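Local coordinates for protein exosome complex component Rrp42 (Archaeoglobus fulgidus, PDB 3M7N) that probably serves as a non-catalytic, RNase PH-like component of the RNA-degrading exosome, helping to shape the active site of its partner Rrp41, at residues 22-27 / 201-206; 181-186 / 251-256; 208-213 / 229-234. One frame throughout, in Å; residues are numbered along the deposited sequence.

Interaction 1: 22-27 / 201-206; sequences ERIDGR and SREEMS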
ATOM      1  N   GLU H  22       2.374  44.664  -2.543  1.00 29.23           N
ATOM      2  CA  GLU H  22       3.255  44.408  -1.407  1.00 33.48           C
ATOM      3  C   GLU H  22       3.356  42.921  -1.092  1.00 30.70           C
ATOM      4  O   GLU H  22       2.447  42.164  -1.378  1.00 26.66           O
ATOM      5  CB  GLU H  22       2.733  45.124  -0.161  1.00 29.94           C
ATOM      6  CG  GLU H  22       2.919  46.618  -0.197  1.00 35.35           C
ATOM      7  CD  GLU H  22       2.306  47.283   0.995  1.00 39.87           C
ATOM      8  OE1 GLU H  22       1.538  46.605   1.701  1.00 44.66           O
ATOM      9  OE2 GLU H  22       2.595  48.475   1.237  1.00 45.63           O
ATOM     10  N   ARG H  23       4.465  42.522  -0.485  1.00 26.83           N
ATOM     11  CA  ARG H  23       4.577  41.195   0.097  1.00 28.27           C
ATOM     12  C   ARG H  23       4.327  41.238   1.614  1.00 29.79           C
ATOM     13  O   ARG H  23       4.512  42.277   2.275  1.00 27.67           O
ATOM     14  CB  ARG H  23       5.941  40.573  -0.207  1.00 25.56           C
ATOM     15  CG  ARG H  23       6.158  40.266  -1.671  1.00 25.43           C
ATOM     16  CD  ARG H  23       7.580  39.800  -1.936  1.00 26.34           C
ATOM     17  NE  ARG H  23       7.745  38.371  -1.709  1.00 24.41           N
ATOM     18  CZ  ARG H  23       8.743  37.651  -2.221  1.00 27.97           C
ATOM     19  NH1 ARG H  23       8.832  36.343  -1.985  1.00 25.88           N
ATOM     20  NH2 ARG H  23       9.655  38.239  -2.981  1.00 22.29           N
ATOM     21  N   ILE H  24       3.910  40.091   2.139  1.00 26.24           N
ATOM     22  CA  ILE H  24       3.699  39.855   3.579  1.00 32.78           C
ATOM     23  C   ILE H  24       4.730  40.485   4.508  1.00 29.46           C
ATOM     24  O   ILE H  24       4.382  41.110   5.508  1.00 28.98           O
ATOM     25  CB  ILE H  24       3.765  38.339   3.874  1.00 33.25           C
ATOM     26  CG1 ILE H  24       2.448  37.658   3.557  1.00 40.15           C
ATOM     27  CG2 ILE H  24       4.108  38.065   5.330  1.00 42.48           C
ATOM     28  CD1 ILE H  24       2.510  36.171   3.901  1.00 40.52           C
ATOM     29  N   ASP H  25       6.003  40.274   4.204  1.00 28.83           N
ATOM     30  CA  ASP H  25       7.067  40.712   5.099  1.00 28.75           C
ATOM     31  C   ASP H  25       7.809  41.954   4.611  1.00 28.71           C
ATOM     32  O   ASP H  25       8.892  42.256   5.114  1.00 33.36           O
ATOM     33  CB  ASP H  25       8.075  39.587   5.308  1.00 22.31           C
ATOM     34  CG  ASP H  25       8.776  39.192   4.019  1.00 29.32           C
ATOM     35  OD1 ASP H  25       8.378  39.707   2.951  1.00 27.99           O
ATOM     36  OD2 ASP H  25       9.722  38.373   4.069  1.00 30.56           O
ATOM     37  N   GLY H  26       7.251  42.664   3.632  1.00 28.32           N
ATOM     38  CA  GLY H  26       7.904  43.852   3.086  1.00 24.53           C
ATOM     39  C   GLY H  26       9.043  43.642   2.095  1.00 25.25           C
ATOM     40  O   GLY H  26       9.678  44.596   1.686  1.00 34.89           O
ATOM     41  N   ARG H  27       9.325  42.411   1.695  1.00 27.42           N
ATOM     42  CA  ARG H  27      10.379  42.200   0.705  1.00 26.53           C
ATOM     43  C   ARG H  27       9.968  42.779  -0.643  1.00 25.53           C
ATOM     44  O   ARG H  27       8.786  42.934  -0.930  1.00 26.93           O
ATOM     45  CB  ARG H  27      10.695  40.704   0.547  1.00 28.91           C
ATOM     46  CG  ARG H  27      11.667  40.094   1.571  1.00 28.31           C
ATOM     47  CD  ARG H  27      11.297  38.606   1.866  1.00 32.90           C
ATOM     48  NE  ARG H  27      11.699  37.762   0.760  1.00 32.58           N
ATOM     49  CZ  ARG H  27      11.145  36.613   0.396  1.00 28.44           C
ATOM     50  NH1 ARG H  27      11.650  35.996  -0.660  1.00 28.24           N
ATOM     51  NH2 ARG H  27      10.115  36.080   1.053  1.00 28.19           N
ATOM     52  N   SER H 201       7.984  32.448   0.635  1.00 21.49           N
ATOM     53  CA  SER H 201       7.910  31.843   1.946  1.00 25.03           C
ATOM     54  C   SER H 201       6.802  30.765   1.928  1.00 30.27           C
ATOM     55  O   SER H 201       6.015  30.676   0.977  1.00 25.03           O
ATOM     56  CB  SER H 201       7.621  32.907   3.017  1.00 23.54           C
ATOM     57  OG  SER H 201       6.306  33.434   2.913  1.00 23.40           O
ATOM     58  N   ARG H 202       6.749  29.952   2.978  1.00 28.68           N
ATOM     59  CA  ARG H 202       5.688  28.963   3.111  1.00 27.53           C
ATOM     60  C   ARG H 202       4.326  29.659   3.160  1.00 27.93           C
ATOM     61  O   ARG H 202       3.367  29.221   2.522  1.00 26.06           O
ATOM     62  CB  ARG H 202       5.942  28.059   4.327  1.00 28.38           C
ATOM     63  CG  ARG H 202       4.832  27.072   4.676  1.00 31.96           C
ATOM     64  CD  ARG H 202       5.411  25.831   5.372  1.00 37.64           C
ATOM     65  NE  ARG H 202       4.413  25.110   6.169  1.00 51.24           N
ATOM     66  CZ  ARG H 202       4.678  24.095   6.999  1.00 45.21           C
ATOM     67  NH1 ARG H 202       3.692  23.535   7.683  1.00 42.08           N
ATOM     68  NH2 ARG H 202       5.915  23.642   7.160  1.00 39.31           N
ATOM     69  N   GLU H 203       4.251  30.772   3.876  1.00 25.60           N
ATOM     70  CA  GLU H 203       3.003  31.507   3.957  1.00 25.66           C
ATOM     71  C   GLU H 203       2.542  31.929   2.573  1.00 30.79           C
ATOM     72  O   GLU H 203       1.363  31.836   2.246  1.00 30.27           O
ATOM     73  CB  GLU H 203       3.170  32.728   4.840  1.00 35.23           C
ATOM     74  CG  GLU H 203       3.488  32.383   6.270  1.00 39.04           C
ATOM     75  CD  GLU H 203       2.808  33.311   7.238  1.00 48.55           C
ATOM     76  OE1 GLU H 203       2.348  32.827   8.289  1.00 64.56           O
ATOM     77  OE2 GLU H 203       2.715  34.519   6.946  1.00 57.28           O
ATOM     78  N   GLU H 204       3.484  32.369   1.746  1.00 28.34           N
ATOM     79  CA  GLU H 204       3.141  32.759   0.391  1.00 27.55           C
ATOM     80  C   GLU H 204       2.691  31.557  -0.427  1.00 27.20           C
ATOM     81  O   GLU H 204       1.823  31.690  -1.281  1.00 25.77           O
ATOM     82  CB  GLU H 204       4.288  33.525  -0.291  1.00 26.03           C
ATOM     83  CG  GLU H 204       4.495  34.931   0.285  1.00 25.77           C
ATOM     84  CD  GLU H 204       5.830  35.560  -0.120  1.00 28.64           C
ATOM     85  OE1 GLU H 204       5.901  36.812  -0.233  1.00 25.59           O
ATOM     86  OE2 GLU H 204       6.799  34.801  -0.323  1.00 24.22           O
ATOM     87  N   MET H 205       3.264  30.386  -0.161  1.00 25.05           N
ATOM     88  CA  MET H 205       2.889  29.194  -0.909  1.00 24.86           C
ATOM     89  C   MET H 205       1.420  28.811  -0.657  1.00 27.20           C
ATOM     90  O   MET H 205       0.857  28.020  -1.385  1.00 29.48           O
ATOM     91  CB  MET H 205       3.807  28.017  -0.573  1.00 26.09           C
ATOM     92  CG  MET H 205       5.262  28.170  -1.051  1.00 30.57           C
ATOM     93  SD  MET H 205       5.475  28.464  -2.820  1.00 30.72           S
ATOM     94  CE  MET H 205       4.684  26.999  -3.505  1.00 26.00           C
ATOM     95  N   SER H 206       0.798  29.382   0.365  1.00 25.43           N
ATOM     96  CA  SER H 206      -0.610  29.123   0.598  1.00 30.83           C
ATOM     97  C   SER H 206      -1.441  29.452  -0.640  1.00 29.40           C
ATOM     98  O   SER H 206      -2.548  28.976  -0.805  1.00 31.50           O
ATOM     99  CB  SER H 206      -1.104  29.960   1.767  1.00 32.65           C
ATOM    100  OG  SER H 206      -1.183  31.311   1.361  1.00 36.81           O
TER
HETATM  101  O   HOH W   1       3.623  38.067   0.431  1.00 25.75           O
HETATM  102  O   HOH W   2       7.013  37.791   1.865  1.00 30.95           O

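Interaction 2: 181-186 / 251-256; sequences RDLPVS and KLREKF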
ATOM      1  N   ARG H 181      34.396  23.364 -10.536  1.00 39.85           N
ATOM      2  CA  ARG H 181      34.699  24.387 -11.533  1.00 41.25           C
ATOM      3  C   ARG H 181      33.528  25.270 -11.970  1.00 37.74           C
ATOM      4  O   ARG H 181      33.635  26.003 -12.947  1.00 39.07           O
ATOM      5  CB  ARG H 181      35.336  23.742 -12.752  1.00 33.09           C
ATOM      6  CG  ARG H 181      34.508  22.649 -13.331  1.00 40.49           C
ATOM      7  CD  ARG H 181      35.249  21.968 -14.469  1.00 50.00           C
ATOM      8  NE  ARG H 181      34.501  20.835 -15.003  1.00 49.23           N
ATOM      9  CZ  ARG H 181      34.895  20.098 -16.034  1.00 54.76           C
ATOM     10  NH1 ARG H 181      36.046  20.374 -16.649  1.00 49.42           N
ATOM     11  NH2 ARG H 181      34.133  19.086 -16.447  1.00 50.49           N
ATOM     12  N   ASP H 182      32.417  25.221 -11.258  1.00 35.43           N
ATOM     13  CA  ASP H 182      31.328  26.145 -11.576  1.00 37.94           C
ATOM     14  C   ASP H 182      30.475  26.312 -10.343  1.00 32.35           C
ATOM     15  O   ASP H 182      30.682  25.639  -9.336  1.00 32.45           O
ATOM     16  CB  ASP H 182      30.490  25.667 -12.785  1.00 33.09           C
ATOM     17  CG  ASP H 182      29.816  26.828 -13.544  1.00 35.25           C
ATOM     18  OD1 ASP H 182      29.786  26.793 -14.793  1.00 34.57           O
ATOM     19  OD2 ASP H 182      29.310  27.777 -12.903  1.00 35.14           O
ATOM     20  N   LEU H 183      29.530  27.233 -10.411  1.00 33.29           N
ATOM     21  CA  LEU H 183      28.745  27.553  -9.240  1.00 30.71           C
ATOM     22  C   LEU H 183      27.279  27.734  -9.656  1.00 30.18           C
ATOM     23  O   LEU H 183      26.782  28.855  -9.766  1.00 31.50           O
ATOM     24  CB  LEU H 183      29.315  28.801  -8.563  1.00 28.75           C
ATOM     25  CG  LEU H 183      29.268  28.870  -7.032  1.00 41.60           C
ATOM     26  CD1 LEU H 183      29.883  30.176  -6.502  1.00 35.56           C
ATOM     27  CD2 LEU H 183      27.836  28.692  -6.506  1.00 33.55           C
ATOM     28  N   PRO H 184      26.595  26.611  -9.903  1.00 27.00           N
ATOM     29  CA  PRO H 184      25.156  26.554 -10.192  1.00 26.02           C
ATOM     30  C   PRO H 184      24.348  27.134  -9.040  1.00 27.18           C
ATOM     31  O   PRO H 184      24.553  26.720  -7.888  1.00 25.11           O
ATOM     32  CB  PRO H 184      24.846  25.053 -10.252  1.00 23.33           C
ATOM     33  CG  PRO H 184      26.130  24.353 -10.216  1.00 29.87           C
ATOM     34  CD  PRO H 184      27.209  25.278  -9.773  1.00 29.18           C
ATOM     35  N   VAL H 185      23.425  28.042  -9.354  1.00 23.41           N
ATOM     36  CA  VAL H 185      22.529  28.627  -8.373  1.00 19.54           C
ATOM     37  C   VAL H 185      21.182  28.685  -9.026  1.00 28.00           C
ATOM     38  O   VAL H 185      21.074  29.084 -10.211  1.00 22.63           O
ATOM     39  CB  VAL H 185      22.935  30.062  -8.012  1.00 26.72           C
ATOM     40  CG1 VAL H 185      21.925  30.681  -7.063  1.00 21.77           C
ATOM     41  CG2 VAL H 185      24.361  30.093  -7.441  1.00 22.20           C
ATOM     42  N   SER H 186      20.164  28.263  -8.269  1.00 23.37           N
ATOM     43  CA  SER H 186      18.798  28.221  -8.764  1.00 22.71           C
ATOM     44  C   SER H 186      17.954  29.285  -8.099  1.00 21.11           C
ATOM     45  O   SER H 186      18.112  29.563  -6.910  1.00 24.34           O
ATOM     46  CB  SER H 186      18.168  26.833  -8.529  1.00 27.67           C
ATOM     47  OG  SER H 186      17.726  26.693  -7.180  1.00 27.09           O
ATOM     48  N   LYS H 251      23.741  37.776  -7.586  1.00 30.06           N
ATOM     49  CA  LYS H 251      23.869  38.248  -6.206  1.00 35.11           C
ATOM     50  C   LYS H 251      24.118  37.077  -5.251  1.00 39.28           C
ATOM     51  O   LYS H 251      25.047  37.097  -4.437  1.00 46.57           O
ATOM     52  CB  LYS H 251      22.606  38.973  -5.765  1.00 33.71           C
ATOM     53  CG  LYS H 251      22.495  40.423  -6.216  1.00 43.78           C
ATOM     54  CD  LYS H 251      23.093  40.635  -7.587  1.00 44.91           C
ATOM     55  CE  LYS H 251      23.196  42.120  -7.937  1.00 46.23           C
ATOM     56  NZ  LYS H 251      24.283  42.342  -8.953  1.00 50.35           N
ATOM     57  N   LEU H 252      23.278  36.056  -5.357  1.00 29.29           N
ATOM     58  CA  LEU H 252      23.415  34.877  -4.532  1.00 34.07           C
ATOM     59  C   LEU H 252      24.809  34.305  -4.633  1.00 36.14           C
ATOM     60  O   LEU H 252      25.417  33.917  -3.630  1.00 38.59           O
ATOM     61  CB  LEU H 252      22.369  33.826  -4.934  1.00 27.65           C
ATOM     62  CG  LEU H 252      20.994  34.146  -4.338  1.00 29.80           C
ATOM     63  CD1 LEU H 252      19.948  33.140  -4.761  1.00 24.75           C
ATOM     64  CD2 LEU H 252      21.095  34.218  -2.811  1.00 27.73           C
ATOM     65  N   ARG H 253      25.300  34.246  -5.863  1.00 36.92           N
ATOM     66  CA  ARG H 253      26.572  33.624  -6.180  1.00 35.81           C
ATOM     67  C   ARG H 253      27.670  34.352  -5.419  1.00 41.96           C
ATOM     68  O   ARG H 253      28.683  33.768  -5.055  1.00 45.57           O
ATOM     69  CB  ARG H 253      26.799  33.684  -7.696  1.00 33.92           C
ATOM     70  CG  ARG H 253      27.919  32.809  -8.239  1.00 30.79           C
ATOM     71  CD  ARG H 253      27.807  32.651  -9.754  1.00 30.81           C
ATOM     72  NE  ARG H 253      26.816  31.654 -10.113  1.00 27.23           N
ATOM     73  CZ  ARG H 253      25.682  31.895 -10.761  1.00 31.57           C
ATOM     74  NH1 ARG H 253      25.375  33.133 -11.170  1.00 25.74           N
ATOM     75  NH2 ARG H 253      24.850  30.876 -11.002  1.00 25.99           N
ATOM     76  N   GLU H 254      27.446  35.625  -5.131  1.00 40.21           N
ATOM     77  CA  GLU H 254      28.478  36.415  -4.482  1.00 47.93           C
ATOM     78  C   GLU H 254      28.526  36.208  -2.961  1.00 52.25           C
ATOM     79  O   GLU H 254      29.418  36.713  -2.282  1.00 59.54           O
ATOM     80  CB  GLU H 254      28.360  37.889  -4.900  1.00 51.66           C
ATOM     81  CG  GLU H 254      28.202  38.910  -3.787  1.00 58.37           C
ATOM     82  CD  GLU H 254      27.913  40.308  -4.340  1.00 71.21           C
ATOM     83  OE1 GLU H 254      27.601  40.415  -5.556  1.00 62.04           O
ATOM     84  OE2 GLU H 254      27.998  41.292  -3.561  1.00 75.64           O
ATOM     85  N   LYS H 255      27.583  35.435  -2.435  1.00 48.34           N
ATOM     86  CA  LYS H 255      27.616  35.067  -1.029  1.00 48.08           C
ATOM     87  C   LYS H 255      28.609  33.917  -0.794  1.00 48.29           C
ATOM     88  O   LYS H 255      29.026  33.668   0.330  1.00 55.69           O
ATOM     89  CB  LYS H 255      26.208  34.716  -0.512  1.00 43.26           C
ATOM     90  CG  LYS H 255      25.267  35.917  -0.431  1.00 50.06           C
ATOM     91  CD  LYS H 255      24.015  35.631   0.386  1.00 41.80           C
ATOM     92  CE  LYS H 255      23.297  36.938   0.803  1.00 51.88           C
ATOM     93  NZ  LYS H 255      22.279  36.787   1.953  1.00 45.48           N
ATOM     94  N   PHE H 256      28.999  33.232  -1.860  1.00 41.26           N
ATOM     95  CA  PHE H 256      29.960  32.140  -1.740  1.00 46.35           C
ATOM     96  C   PHE H 256      31.399  32.629  -1.604  1.00 57.37           C
ATOM     97  O   PHE H 256      32.307  31.839  -1.361  1.00 61.26           O
ATOM     98  CB  PHE H 256      29.832  31.162  -2.914  1.00 42.40           C
ATOM     99  CG  PHE H 256      28.625  30.257  -2.823  1.00 36.80           C
ATOM    100  CD1 PHE H 256      28.769  28.914  -2.504  1.00 36.44           C
ATOM    101  CD2 PHE H 256      27.357  30.751  -3.039  1.00 28.65           C
ATOM    102  CE1 PHE H 256      27.667  28.076  -2.410  1.00 30.79           C
ATOM    103  CE2 PHE H 256      26.253  29.919  -2.952  1.00 36.06           C
ATOM    104  CZ  PHE H 256      26.409  28.576  -2.629  1.00 31.81           C
TER

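Interaction 3: 208-213 / 229-234; sequences GDTTLT and GGYLLD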
ATOM      1  N   GLY H 208      -0.828  28.659  -3.787  1.00 28.36           N
ATOM      2  CA  GLY H 208      -0.896  27.550  -4.719  1.00 25.08           C
ATOM      3  C   GLY H 208       0.511  27.108  -5.018  1.00 31.63           C
ATOM      4  O   GLY H 208       1.460  27.830  -4.706  1.00 35.37           O
ATOM      5  N   ASP H 209       0.669  25.934  -5.609  1.00 30.86           N
ATOM      6  CA  ASP H 209       2.007  25.397  -5.840  1.00 32.86           C
ATOM      7  C   ASP H 209       2.462  25.669  -7.275  1.00 31.40           C
ATOM      8  O   ASP H 209       2.772  24.753  -8.028  1.00 32.69           O
ATOM      9  CB  ASP H 209       2.037  23.900  -5.540  1.00 35.05           C
ATOM     10  CG  ASP H 209       3.447  23.360  -5.386  1.00 52.49           C
ATOM     11  OD1 ASP H 209       4.411  24.158  -5.471  1.00 53.91           O
ATOM     12  OD2 ASP H 209       3.598  22.131  -5.174  1.00 64.24           O
ATOM     13  N   THR H 210       2.504  26.941  -7.639  1.00 27.89           N
ATOM     14  CA  THR H 210       2.694  27.338  -9.034  1.00 28.55           C
ATOM     15  C   THR H 210       3.984  28.147  -9.169  1.00 28.85           C
ATOM     16  O   THR H 210       4.012  29.361  -8.914  1.00 23.45           O
ATOM     17  CB  THR H 210       1.528  28.186  -9.479  1.00 24.99           C
ATOM     18  OG1 THR H 210       1.294  29.189  -8.482  1.00 28.25           O
ATOM     19  CG2 THR H 210       0.292  27.341  -9.595  1.00 26.89           C
ATOM     20  N   THR H 211       5.053  27.464  -9.548  1.00 23.70           N
ATOM     21  CA  THR H 211       6.364  28.066  -9.505  1.00 24.70           C
ATOM     22  C   THR H 211       7.146  27.984 -10.818  1.00 24.79           C
ATOM     23  O   THR H 211       6.788  27.263 -11.757  1.00 21.27           O
ATOM     24  CB  THR H 211       7.222  27.437  -8.389  1.00 25.16           C
ATOM     25  OG1 THR H 211       7.480  26.066  -8.702  1.00 24.77           O
ATOM     26  CG2 THR H 211       6.526  27.551  -7.020  1.00 23.99           C
ATOM     27  N   LEU H 212       8.238  28.739 -10.853  1.00 25.59           N
ATOM     28  CA  LEU H 212       9.176  28.685 -11.962  1.00 24.14           C
ATOM     29  C   LEU H 212      10.574  28.736 -11.359  1.00 22.81           C
ATOM     30  O   LEU H 212      10.867  29.570 -10.504  1.00 23.45           O
ATOM     31  CB  LEU H 212       8.895  29.840 -12.931  1.00 22.59           C
ATOM     32  CG  LEU H 212       9.489  29.986 -14.345  1.00 30.32           C
ATOM     33  CD1 LEU H 212      10.587  31.006 -14.369  1.00 29.27           C
ATOM     34  CD2 LEU H 212       9.941  28.683 -14.987  1.00 25.42           C
ATOM     35  N   THR H 213      11.413  27.801 -11.763  1.00 21.67           N
ATOM     36  CA  THR H 213      12.788  27.753 -11.307  1.00 23.94           C
ATOM     37  C   THR H 213      13.738  27.942 -12.490  1.00 25.12           C
ATOM     38  O   THR H 213      13.593  27.286 -13.516  1.00 25.59           O
ATOM     39  CB  THR H 213      13.108  26.392 -10.635  1.00 22.80           C
ATOM     40  OG1 THR H 213      12.289  26.219  -9.476  1.00 25.16           O
ATOM     41  CG2 THR H 213      14.548  26.350 -10.221  1.00 26.02           C
ATOM     42  N   GLY H 229       3.561  22.990 -11.417  1.00 25.73           N
ATOM     43  CA  GLY H 229       2.252  23.322 -10.890  1.00 26.31           C
ATOM     44  C   GLY H 229       1.224  23.481 -11.986  1.00 27.65           C
ATOM     45  O   GLY H 229       1.572  23.606 -13.165  1.00 26.57           O
ATOM     46  N   GLY H 230      -0.048  23.472 -11.603  1.00 27.22           N
ATOM     47  CA  GLY H 230      -1.121  23.558 -12.572  1.00 26.87           C
ATOM     48  C   GLY H 230      -1.518  24.986 -12.871  1.00 31.71           C
ATOM     49  O   GLY H 230      -2.530  25.461 -12.374  1.00 34.38           O
ATOM     50  N   TYR H 231      -0.715  25.683 -13.665  1.00 26.45           N
ATOM     51  CA  TYR H 231      -1.059  27.037 -14.052  1.00 26.91           C
ATOM     52  C   TYR H 231      -0.607  27.304 -15.475  1.00 32.98           C
ATOM     53  O   TYR H 231       0.138  26.514 -16.064  1.00 28.33           O
ATOM     54  CB  TYR H 231      -0.406  28.044 -13.111  1.00 27.53           C
ATOM     55  CG  TYR H 231       1.119  28.187 -13.233  1.00 27.73           C
ATOM     56  CD1 TYR H 231       1.686  29.371 -13.708  1.00 27.15           C
ATOM     57  CD2 TYR H 231       1.979  27.163 -12.851  1.00 24.29           C
ATOM     58  CE1 TYR H 231       3.060  29.539 -13.791  1.00 26.48           C
ATOM     59  CE2 TYR H 231       3.370  27.312 -12.929  1.00 24.28           C
ATOM     60  CZ  TYR H 231       3.905  28.517 -13.402  1.00 30.49           C
ATOM     61  OH  TYR H 231       5.272  28.718 -13.505  1.00 25.91           O
ATOM     62  N   LEU H 232      -1.054  28.422 -16.031  1.00 31.90           N
ATOM     63  CA  LEU H 232      -0.563  28.839 -17.329  1.00 30.86           C
ATOM     64  C   LEU H 232       0.420  29.997 -17.169  1.00 27.64           C
ATOM     65  O   LEU H 232       0.122  30.986 -16.516  1.00 26.55           O
ATOM     66  CB  LEU H 232      -1.738  29.187 -18.249  1.00 33.41           C
ATOM     67  CG  LEU H 232      -2.616  27.980 -18.647  1.00 35.74           C
ATOM     68  CD1 LEU H 232      -3.874  28.426 -19.366  1.00 37.36           C
ATOM     69  CD2 LEU H 232      -1.855  26.961 -19.483  1.00 27.46           C
ATOM     70  N   LEU H 233       1.598  29.862 -17.765  1.00 26.93           N
ATOM     71  CA  LEU H 233       2.660  30.862 -17.622  1.00 26.81           C
ATOM     72  C   LEU H 233       2.632  31.878 -18.769  1.00 29.24           C
ATOM     73  O   LEU H 233       2.862  31.539 -19.936  1.00 27.51           O
ATOM     74  CB  LEU H 233       4.010  30.159 -17.639  1.00 23.69           C
ATOM     75  CG  LEU H 233       5.265  30.678 -16.936  1.00 32.30           C
ATOM     76  CD1 LEU H 233       6.475  30.334 -17.772  1.00 29.07           C
ATOM     77  CD2 LEU H 233       5.227  32.146 -16.624  1.00 28.52           C
ATOM     78  N   ASP H 234       2.369  33.129 -18.430  1.00 31.73           N
ATOM     79  CA  ASP H 234       2.397  34.212 -19.409  1.00 36.41           C
ATOM     80  C   ASP H 234       3.802  34.351 -19.997  1.00 32.76           C
ATOM     81  O   ASP H 234       4.773  34.399 -19.259  1.00 32.97           O
ATOM     82  CB  ASP H 234       1.977  35.508 -18.723  1.00 39.59           C
ATOM     83  CG  ASP H 234       1.872  36.657 -19.680  1.00 43.82           C
ATOM     84  OD1 ASP H 234       2.895  37.343 -19.891  1.00 49.91           O
ATOM     85  OD2 ASP H 234       0.766  36.872 -20.222  1.00 50.76           O
TER

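Interaction 1: 22-27 / 201-206
Arg23 grips the carboxylate of Glu204 side-on, NE donating to OE1 at 2.8 Å and NH1 to OE2 at 3.0 Å; NH1 also reaches the carbonyl of Val198 and NH2 that of Gly28. Guanidinium and carboxylate lie nearly in one plane, 20° apart, each oxygen is met on its syn side, and the NH1 bond is almost straight (175°). The bend at chi3 of Arg23 (85°) turns NE and NH1 together toward the acid. Arg27 lays its guanidinium over one face of that of Arg23; its NH2 makes a long salt bridge to Glu204 OE2, and Asp199 and the carbonyl of Glu31 hold its NH1. Two cations this close, one over the other's face, are probably made tolerable by the acids and carbonyls around them. On its anti side, Glu204 OE2 also takes the backbone N of Ser201 at 2.8 Å, while Ser201 OG receives Glu204 N at 3.2 Å. This reciprocal pair is a capping box at the start of the short helix 202-205, so the carboxylate that closes the helix end also receives the loop after helix 4-19. That loop makes a type I turn from Arg23 to Gly26, with an Asx turn at Asp25, whose OD1 accepts from Arg27 N. Toward the partly exposed side the fit slackens. One water bridges Ile24 N and Glu204 OE1, and a second joins the same oxygen, more weakly, to Asp25 OD1. Here Ile24 merely rests its CD1 across Glu203, 3.6 Å from CB and 3.5 Å from OE2, while Glu203 OE1 pairs with Lys10 of helix 4-19.

Interaction 2: 181-186 / 251-256
Where the C-terminal helix 235-253 runs out beside the start of strand 185-192, a side-chain clasp and an apolar layer join helix to sheet in the second RNase PH-type domain. Arg253 closes the clasp across to Leu183: NE (2.8 Å) and NH2 (3.1 Å) both donate to the single carbonyl oxygen Leu183 O, which lies in the guanidinium plane, while both nitrogens lie in the carbonyl plane. The NE bond is the straighter, 158° against 140°. With CG anti to the backbone N (chi1 -167°) and a bend at chi3, the arginine chain slides past Leu183 in the opposite direction, CG lying 3.7 Å from Leu183 CD1. Leu183 CD2 sits squarely over the Phe256 ring, 3.9 Å from its centroid, a CH-pi contact, and CD1 rests against Phe256 CB. Further along, Val185 CG1 packs on Leu252 CB at 3.8 Å, with CB and CG2 of the valine beside Arg253 NH2. That nitrogen also bonds Thr216 OG1 of the neighbouring strand. A methionine in place of Arg253 would probably leave Leu183 O without both donors and Thr216 OG1 without this partner. Because two N-H groups converge on one oxygen within a shared plane, the guanidinium is held against rotation, and its charge probably has little direct compensation here beyond a long, weak ion pair of NH1 with Asp220.

Interaction 3: 208-213 / 229-234
Tyr231 places CG between its backbone N and carbonyl carbon (chi1 71°), and Thr210 turns CG2 anti to its own carbonyl carbon, which brings the threonine CB over the tyrosine ring and its methyl alongside the CB-CG end. Thr210 CB stands 4.0 Å from the ring centroid, 28° off the normal, in a CH-pi contact, and Thr210 CG2 lies 3.7 Å from Tyr231 CB. The threonine hydroxyl bonds instead to the carbonyl of Ile191. At its far end the ring delivers OH to Thr211 O at 2.7 Å, from well above the carbonyl plane, and Leu212 CB lies beside the same hydroxyl. Gly229 brings its CA within 3.2 Å of Asp209 O, a CA-H...O contact; a side chain there would collide with that oxygen and with Thr210 CA. Next to it, Gly230 centres an inverse gamma turn that leads into Tyr231. Lys227 makes a cation-pi contact with the Tyr231 ring. The contact thus lays the loop that follows strand 222-228 against the start of the neighbouring strand 211-216, just before Asp234 N-caps helix 235-253, with Leu212 leaning on Leu241 and Leu233 on Phe238 of that helix.

All three contacts combine buried and more exposed residues, but they differ in place and chemistry. Interaction 2 lies closest to the chain centre and mixes apolar packing with a neutral carbonyl clasp. Interactions 1 and 3 lie farther out and have residues touching the partner exonuclease chain; interaction 1 depends on charge and water, interaction 3 on one aromatic ring and close glycine backbone. Interactions 2 and 3 share a sheet, meeting where Ser186 packs on Thr213 between adjacent strands 185-192 and 211-216, and involve opposite ends of helix 235-253. Interaction 1 touches interaction 3 through Met205 and Thr211, but brings in the N-terminal loop instead.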